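Local coordinates for ferredoxin (Mycobacterium smegmatis, PDB 2V2K), which binds two iron-sulfur clusters and transfers electrons in a wide variety of metabolic reactions, at residues A[21-26]-A[82-87]; A[12-17]-A[30-35]; A[3-8]-A[53-58]. All coordinates share one frame; numbering follows the deposited sequence.

Interaction 1 (A[21-26]-A[82-87]). With F3S (Fe3-s4 cluster), chain C.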
# COMPACT_ATOMS: atom_id res chain seq x y z
N PRO A 21 0.40 3.03 13.74
CA PRO A 21 1.33 3.04 14.87
C PRO A 21 2.70 2.43 14.60
O PRO A 21 3.65 2.75 15.31
CB PRO A 21 0.61 2.17 15.92
CG PRO A 21 -0.72 2.06 15.50
CD PRO A 21 -0.74 2.16 14.02
N VAL A 22 2.79 1.53 13.61
CA VAL A 22 4.08 0.89 13.29
C VAL A 22 4.75 1.48 12.02
O VAL A 22 5.83 1.04 11.65
CB VAL A 22 4.00 -0.66 13.17
CG1 VAL A 22 3.52 -1.31 14.53
CG2 VAL A 22 3.15 -1.10 12.02
N ASP A 23 4.14 2.51 11.41
CA ASP A 23 4.72 3.19 10.27
C ASP A 23 5.13 2.21 9.15
O ASP A 23 6.25 2.30 8.59
CB ASP A 23 5.92 4.02 10.74
CG ASP A 23 6.42 4.97 9.70
OD1 ASP A 23 5.64 5.35 8.79
OD2 ASP A 23 7.61 5.34 9.80
N CYS A 24 4.22 1.30 8.81
CA CYS A 24 4.49 0.23 7.79
C CYS A 24 3.85 0.45 6.40
O CYS A 24 3.77 -0.49 5.60
CB CYS A 24 4.07 -1.14 8.31
SG CYS A 24 2.30 -1.38 8.41
N ILE A 25 3.44 1.70 6.11
CA ILE A 25 2.80 2.06 4.86
C ILE A 25 3.80 2.90 4.07
O ILE A 25 4.13 4.01 4.47
CB ILE A 25 1.44 2.79 5.03
CG1 ILE A 25 0.58 2.13 6.12
CG2 ILE A 25 0.71 2.82 3.63
CD1 ILE A 25 -0.88 2.61 6.23
N TYR A 26 4.29 2.33 2.97
CA TYR A 26 5.43 2.85 2.21
C TYR A 26 4.99 3.40 0.85
O TYR A 26 4.09 2.84 0.23
CB TYR A 26 6.48 1.78 1.98
CG TYR A 26 7.18 1.22 3.21
CD1 TYR A 26 8.53 1.46 3.46
CD2 TYR A 26 6.50 0.40 4.14
CE1 TYR A 26 9.20 0.91 4.59
CE2 TYR A 26 7.17 -0.15 5.26
CZ TYR A 26 8.51 0.11 5.48
OH TYR A 26 9.15 -0.42 6.59
N GLY A 82 11.51 -1.58 8.65
CA GLY A 82 10.98 -1.35 9.98
C GLY A 82 10.55 0.08 10.23
O GLY A 82 10.52 0.52 11.39
N GLY A 83 10.21 0.80 9.15
CA GLY A 83 9.64 2.16 9.23
C GLY A 83 9.77 2.94 7.93
O GLY A 83 10.88 3.16 7.42
N ALA A 84 8.63 3.39 7.40
CA ALA A 84 8.59 4.08 6.11
C ALA A 84 9.22 5.47 6.20
O ALA A 84 9.76 5.97 5.21
CB ALA A 84 7.13 4.16 5.60
N SER A 85 9.20 6.06 7.39
CA SER A 85 9.59 7.47 7.53
C SER A 85 11.02 7.75 7.03
O SER A 85 11.28 8.79 6.38
CB SER A 85 9.43 7.94 8.98
OG SER A 85 8.87 9.25 9.00
N LYS A 86 11.93 6.83 7.30
CA LYS A 86 13.32 6.96 6.91
C LYS A 86 13.61 6.59 5.44
O LYS A 86 14.59 7.08 4.86
CB LYS A 86 14.19 6.11 7.83
CG LYS A 86 13.85 4.60 7.82
CD LYS A 86 14.48 3.95 9.06
CE LYS A 86 13.70 2.77 9.56
NZ LYS A 86 14.04 2.55 11.00
N VAL A 87 12.78 5.74 4.87
CA VAL A 87 12.90 5.29 3.47
C VAL A 87 12.42 6.36 2.47
O VAL A 87 13.06 6.61 1.44
CB VAL A 87 12.09 3.97 3.26
CG1 VAL A 87 12.13 3.51 1.83
CG2 VAL A 87 12.64 2.86 4.18
FE1 F3S C . -1.58 -2.42 9.51
FE3 F3S C . -3.17 -0.24 9.02
FE4 F3S C . -0.85 0.00 10.38
S1 F3S C . -3.84 -2.31 9.68
S2 F3S C . -0.64 -1.96 11.55
S3 F3S C . -1.08 -0.67 8.15
S4 F3S C . -2.83 1.09 10.88

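Interaction 2 (A[12-17]-A[30-35]). With F3S (Fe3-s4 cluster), chain D.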
# COMPACT_ATOMS: atom_id res chain seq x y z
N LYS A 12 -3.12 8.68 -4.09
CA LYS A 12 -2.16 8.86 -2.98
C LYS A 12 -2.52 9.99 -2.01
O LYS A 12 -1.74 10.93 -1.80
CB LYS A 12 -0.73 9.02 -3.52
CG LYS A 12 -0.15 7.73 -4.11
CD LYS A 12 1.04 7.95 -5.04
CE LYS A 12 2.21 8.63 -4.37
NZ LYS A 12 3.34 8.93 -5.32
N ASP A 13 -3.70 9.91 -1.40
CA ASP A 13 -4.15 10.98 -0.48
C ASP A 13 -3.23 11.13 0.75
O ASP A 13 -3.01 12.26 1.23
CB ASP A 13 -5.59 10.74 -0.04
CG ASP A 13 -6.10 11.84 0.84
OD1 ASP A 13 -6.49 12.90 0.31
OD2 ASP A 13 -6.11 11.64 2.06
N LYS A 14 -2.75 9.97 1.23
CA LYS A 14 -1.80 9.84 2.33
C LYS A 14 -2.38 10.15 3.73
O LYS A 14 -1.65 10.34 4.67
CB LYS A 14 -0.51 10.64 2.07
CG LYS A 14 0.33 10.16 0.90
CD LYS A 14 1.54 11.05 0.73
CE LYS A 14 2.08 11.08 -0.68
NZ LYS A 14 3.46 11.70 -0.73
N ALA A 15 -3.70 10.14 3.87
CA ALA A 15 -4.33 10.23 5.18
C ALA A 15 -3.94 9.03 6.07
O ALA A 15 -3.78 9.17 7.29
CB ALA A 15 -5.83 10.27 5.02
N CYS A 16 -3.83 7.85 5.44
CA CYS A 16 -3.51 6.57 6.12
C CYS A 16 -2.21 6.56 6.90
O CYS A 16 -2.15 6.00 8.00
CB CYS A 16 -3.49 5.43 5.10
SG CYS A 16 -2.29 5.67 3.77
N ILE A 17 -1.17 7.19 6.35
CA ILE A 17 0.16 7.14 6.98
C ILE A 17 0.15 7.78 8.36
O ILE A 17 0.84 7.30 9.27
CB ILE A 17 1.29 7.66 6.06
CG1 ILE A 17 1.12 9.14 5.70
CG2 ILE A 17 1.34 6.83 4.78
CD1 ILE A 17 2.43 9.77 5.13
N ARG A 30 3.43 5.09 -7.94
CA ARG A 30 2.02 4.99 -8.33
C ARG A 30 1.01 4.92 -7.19
O ARG A 30 -0.15 5.31 -7.37
CB ARG A 30 1.80 3.74 -9.21
CG ARG A 30 2.61 3.67 -10.47
CD ARG A 30 2.36 4.84 -11.42
NE ARG A 30 0.99 4.93 -11.95
CZ ARG A 30 0.50 4.21 -12.96
NH1 ARG A 30 1.23 3.28 -13.56
NH2 ARG A 30 -0.75 4.41 -13.37
N MET A 31 1.42 4.36 -6.06
CA MET A 31 0.51 4.16 -4.91
C MET A 31 1.34 3.95 -3.63
O MET A 31 2.57 3.96 -3.68
CB MET A 31 -0.46 2.96 -5.14
CG MET A 31 0.22 1.63 -5.36
SD MET A 31 -0.91 0.28 -5.79
CE MET A 31 -1.77 -0.04 -4.26
N LEU A 32 0.64 3.83 -2.50
CA LEU A 32 1.24 3.36 -1.24
C LEU A 32 0.98 1.85 -1.07
O LEU A 32 0.08 1.30 -1.69
CB LEU A 32 0.72 4.14 -0.04
CG LEU A 32 1.55 5.39 0.22
CD1 LEU A 32 1.32 6.37 -0.94
CD2 LEU A 32 1.22 6.03 1.57
N TYR A 33 1.82 1.22 -0.25
CA TYR A 33 1.86 -0.24 -0.04
C TYR A 33 2.04 -0.56 1.44
O TYR A 33 2.89 0.06 2.12
CB TYR A 33 3.03 -0.85 -0.83
CG TYR A 33 3.05 -0.56 -2.33
CD1 TYR A 33 3.61 0.63 -2.85
CD2 TYR A 33 2.53 -1.47 -3.23
CE1 TYR A 33 3.64 0.87 -4.24
CE2 TYR A 33 2.55 -1.23 -4.61
CZ TYR A 33 3.11 -0.06 -5.10
OH TYR A 33 3.10 0.14 -6.47
N ILE A 34 1.22 -1.46 1.96
CA ILE A 34 1.32 -1.92 3.37
C ILE A 34 2.26 -3.11 3.43
O ILE A 34 2.06 -4.11 2.71
CB ILE A 34 -0.06 -2.30 3.96
CG1 ILE A 34 -0.91 -1.03 4.10
CG2 ILE A 34 0.10 -3.10 5.28
CD1 ILE A 34 -2.38 -1.23 4.50
N HIS A 35 3.28 -3.03 4.29
CA HIS A 35 4.23 -4.14 4.42
C HIS A 35 3.59 -5.27 5.20
O HIS A 35 3.30 -5.10 6.39
CB HIS A 35 5.50 -3.68 5.15
CG HIS A 35 6.66 -4.59 4.95
ND1 HIS A 35 6.54 -5.96 5.02
CD2 HIS A 35 7.96 -4.34 4.66
CE1 HIS A 35 7.72 -6.51 4.76
NE2 HIS A 35 8.58 -5.55 4.52
FE1 F3S D . -3.57 6.11 1.78
FE3 F3S D . -3.75 5.77 -0.84
FE4 F3S D . -5.94 6.19 0.59
S1 F3S D . -2.22 6.88 0.13
S2 F3S D . -5.31 7.49 2.29
S3 F3S D . -4.50 4.47 0.68
S4 F3S D . -5.44 6.91 -1.54

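Interaction 3 (A[3-8]-A[53-58]). With F3S (Fe3-s4 cluster), chain D.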
# COMPACT_ATOMS: atom_id res chain seq x y z
N VAL A 3 -4.35 -4.36 3.19
CA VAL A 3 -3.93 -4.29 1.77
C VAL A 3 -4.44 -2.99 1.13
O VAL A 3 -5.62 -2.66 1.28
CB VAL A 3 -4.44 -5.52 0.96
CG1 VAL A 3 -4.05 -5.40 -0.50
CG2 VAL A 3 -3.90 -6.81 1.59
N ILE A 4 -3.56 -2.26 0.43
CA ILE A 4 -3.98 -1.14 -0.41
C ILE A 4 -4.25 -1.67 -1.83
O ILE A 4 -3.39 -2.33 -2.44
CB ILE A 4 -2.93 0.02 -0.39
CG1 ILE A 4 -2.65 0.46 1.06
CG2 ILE A 4 -3.42 1.19 -1.24
CD1 ILE A 4 -1.68 1.63 1.22
N ALA A 5 -5.43 -1.36 -2.35
CA ALA A 5 -5.90 -1.81 -3.68
C ALA A 5 -5.97 -0.63 -4.70
O ALA A 5 -5.53 0.50 -4.40
CB ALA A 5 -7.28 -2.51 -3.53
N GLU A 6 -6.55 -0.91 -5.88
CA GLU A 6 -6.48 -0.01 -7.06
C GLU A 6 -6.91 1.45 -6.89
O GLU A 6 -6.34 2.31 -7.55
CB GLU A 6 -7.26 -0.62 -8.26
CG GLU A 6 -6.93 0.06 -9.62
CD GLU A 6 -7.11 -0.86 -10.85
OE1 GLU A 6 -6.47 -1.94 -10.94
OE2 GLU A 6 -7.87 -0.48 -11.77
N PRO A 7 -7.90 1.76 -6.01
CA PRO A 7 -8.28 3.17 -5.85
C PRO A 7 -7.20 4.15 -5.42
O PRO A 7 -7.32 5.34 -5.71
CB PRO A 7 -9.41 3.12 -4.82
CG PRO A 7 -9.94 1.74 -4.92
CD PRO A 7 -8.74 0.88 -5.18
N CYS A 8 -6.15 3.67 -4.77
CA CYS A 8 -5.01 4.51 -4.41
C CYS A 8 -4.20 5.00 -5.62
O CYS A 8 -3.56 6.05 -5.52
CB CYS A 8 -4.08 3.76 -3.44
SG CYS A 8 -2.70 4.74 -2.78
N ALA A 53 -9.54 2.71 -0.48
CA ALA A 53 -8.51 1.84 -1.09
C ALA A 53 -8.06 0.69 -0.19
O ALA A 53 -7.52 -0.30 -0.67
CB ALA A 53 -7.28 2.65 -1.47
N ILE A 54 -8.26 0.84 1.12
CA ILE A 54 -7.68 -0.06 2.11
C ILE A 54 -8.70 -1.08 2.61
O ILE A 54 -9.82 -0.71 2.97
CB ILE A 54 -7.09 0.69 3.33
CG1 ILE A 54 -6.02 1.67 2.87
CG2 ILE A 54 -6.52 -0.32 4.29
CD1 ILE A 54 -5.35 2.46 3.95
N TYR A 55 -8.27 -2.36 2.59
CA TYR A 55 -9.07 -3.50 3.04
C TYR A 55 -8.28 -4.49 3.93
O TYR A 55 -7.10 -4.76 3.71
CB TYR A 55 -9.61 -4.26 1.82
CG TYR A 55 -10.53 -3.47 0.95
CD1 TYR A 55 -11.91 -3.54 1.10
CD2 TYR A 55 -10.03 -2.64 -0.05
CE1 TYR A 55 -12.77 -2.78 0.30
CE2 TYR A 55 -10.87 -1.89 -0.85
CZ TYR A 55 -12.23 -1.96 -0.67
OH TYR A 55 -13.07 -1.22 -1.50
N TYR A 56 -8.93 -5.10 4.91
CA TYR A 56 -8.32 -6.25 5.57
C TYR A 56 -8.11 -7.33 4.49
O TYR A 56 -8.93 -7.48 3.55
CB TYR A 56 -9.20 -6.76 6.74
CG TYR A 56 -8.69 -8.01 7.41
CD1 TYR A 56 -7.45 -8.03 8.05
CD2 TYR A 56 -9.44 -9.19 7.41
CE1 TYR A 56 -6.97 -9.18 8.67
CE2 TYR A 56 -8.97 -10.33 8.02
CZ TYR A 56 -7.73 -10.34 8.64
OH TYR A 56 -7.27 -11.50 9.24
N GLU A 57 -7.03 -8.10 4.61
CA GLU A 57 -6.69 -9.10 3.59
C GLU A 57 -7.87 -9.96 3.14
O GLU A 57 -8.07 -10.19 1.95
CB GLU A 57 -5.52 -9.99 4.06
CG GLU A 57 -5.68 -10.67 5.42
CD GLU A 57 -4.51 -11.56 5.76
OE1 GLU A 57 -4.38 -12.65 5.16
OE2 GLU A 57 -3.70 -11.17 6.63
N ASP A 58 -8.65 -10.44 4.11
CA ASP A 58 -9.79 -11.33 3.83
C ASP A 58 -10.96 -10.63 3.09
O ASP A 58 -11.85 -11.30 2.56
CB ASP A 58 -10.32 -11.91 5.15
CG ASP A 58 -9.33 -12.87 5.85
OD1 ASP A 58 -9.67 -13.38 6.96
OD2 ASP A 58 -8.25 -13.17 5.29
FE1 F3S D . -3.57 6.11 1.78
FE3 F3S D . -3.75 5.77 -0.84
FE4 F3S D . -5.94 6.19 0.59
S1 F3S D . -2.22 6.88 0.13
S2 F3S D . -5.31 7.49 2.29
S3 F3S D . -4.50 4.47 0.68
S4 F3S D . -5.44 6.91 -1.54

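Interaction 1 (A[21-26]-A[82-87])
Two torsions aim Asp23 and Tyr26 at the turn that leads into helix 84-87. With chi1 of -168° the carboxylate of Asp23 swings to the far side from its own N and reaches Ser85, while chi1 of -64° sets the Tyr26 ring beside its backbone N, flat against Ala84. Asp23 takes hold of two successive amides: its carbonyl O accepts from Ala84 N at 2.9 Å, and its OD2 accepts from Ser85 N at 3.0 Å. The second donor comes in on the syn side of OD2, tilted 25° out of the carboxylate plane. The N-H of Ser85 probably eases the charge on OD2.

The methyl of Ala84 makes a CH-pi contact: CB sits over one face of the Tyr26 ring, 3.8 Å from the centroid, and also presses on Ile25 O at 3.2 Å. Val87 CG2 closes on the ring edge in its plane, 4.0 Å from Tyr26 CE1. At the far end of the ring the hydroxyl oxygen of Tyr26 accepts from Gly83 N at 3.0 Å and also hydrogen-bonds Glu38, so it is gripped from both the turn and a neighbouring loop.

Behind this, Ile25 turns its back on the helix and lays CD1 3.8 Å from S3 of the cluster modelled as [3Fe-4S] in the site assigned by similarity to a [4Fe-4S] cluster. Its flanks pack on helix 15-19 and strand 32-34, and the ring of Phe75 meets Tyr26 edge-to-face. Helix 84-87 is thereby fastened to strand 25-27 and the loop before it.

Interaction 2 (A[12-17]-A[30-35])
The methyl CG2 of Ile17 is pushed to 3.3 Å from Leu32 CD2, tighter than normal van der Waals contact, and no hydrogen bond crosses between the two segments. The two side chains run at about a right angle; chi1 of 63° in Ile17 sends CG1 into the congested slot between N and C and leaves CG2 to meet the leucine. Leu32 spreads its two methyls: CD1 takes Lys12 CG at 3.7 Å, and both rest on the sulfide S1 of the [3Fe-4S] cluster, an apolar wall of the cluster pocket. The aliphatic part of Lys12 also runs over the backbone here, its CG 3.7 Å from Met31 CA, before the chain bends at chi3 and carries NZ to Gly28 and Glu27. Lys14 sends its NZ to that same glutamate.

The cluster is part of the contact. Cys16 SG binds the iron FE1 at 2.4 Å, and the backbone N of Lys14 lies 3.3 Å from S1. Ile25 of strand 25-27 and Ile4 of strand 2-4 also touch Leu32, so loop 12-14 and helix 15-19 meet strand 32-34 through this leucine.

Interaction 3 (A[3-8]-A[53-58])
Strands 2-4 and 54-56 form the antiparallel pair of a bacterial-type ferredoxin fold, tying the N terminus to the segment after the last cluster cysteine. Val3 and Tyr55 make the hydrogen-bonded pair: Val3 N gives to Tyr55 O at 2.8 Å, and Tyr55 N returns a straighter bond to Val3 O at 3.0 Å. Ala5 N adds a third, to Ala53 O at 2.9 Å, just as the first strand ends.

The tight side faces the cluster. Ile4 and Ile54 stand side by side and point the same way, with CG1 carbons 4.0 Å apart in the one of two Ile4 conformers described, and both approach the sulfide S3. Next to them Ala53 CB is boxed in, 3.6 Å from Cys8 N and packed against Pro7 CB.

The other face loosens towards solvent. Ala5 CB meets the Tyr55 ring obliquely, 4.4 Å from Tyr55 CD2, and Val3 CG2 touches Glu57 CA at 4.1 Å. Glu57 is exposed and, in the conformer described, leads its carboxylate off to a hydrogen bond with the N of Thr1, while Val3 is backed by Ala68 and Asn71 of helix 67-73.

Back on the packed side, chi1 of -175° turns the sulfur of Cys8 away from its own N and onto the cluster, where SG binds the iron FE3 at 2.4 Å.

Overall arrangement
From the N terminus the chain lays down 3-8, then 12-17, 21-26 and 30-35. Interaction 2 closes the first loop, bringing 30-35 back to 12-17, and it is nested inside the longer loop that interaction 3 closes when 53-58 returns to 3-8. Interaction 1 crosses both: 21-26 lies within those loops, but its partner 82-87 comes well after them. Interactions 2 and 3 share one cluster, bound by Cys16 and Cys8, whereas interaction 1 borders the other. The hairpin of strands 25-27 and 32-34 joins interactions 1 and 2, and Ile4 reaches both Leu32 and Ile25, so the hairpin links helix 84-87 on one side to strands 2-4 and 54-56 on the other.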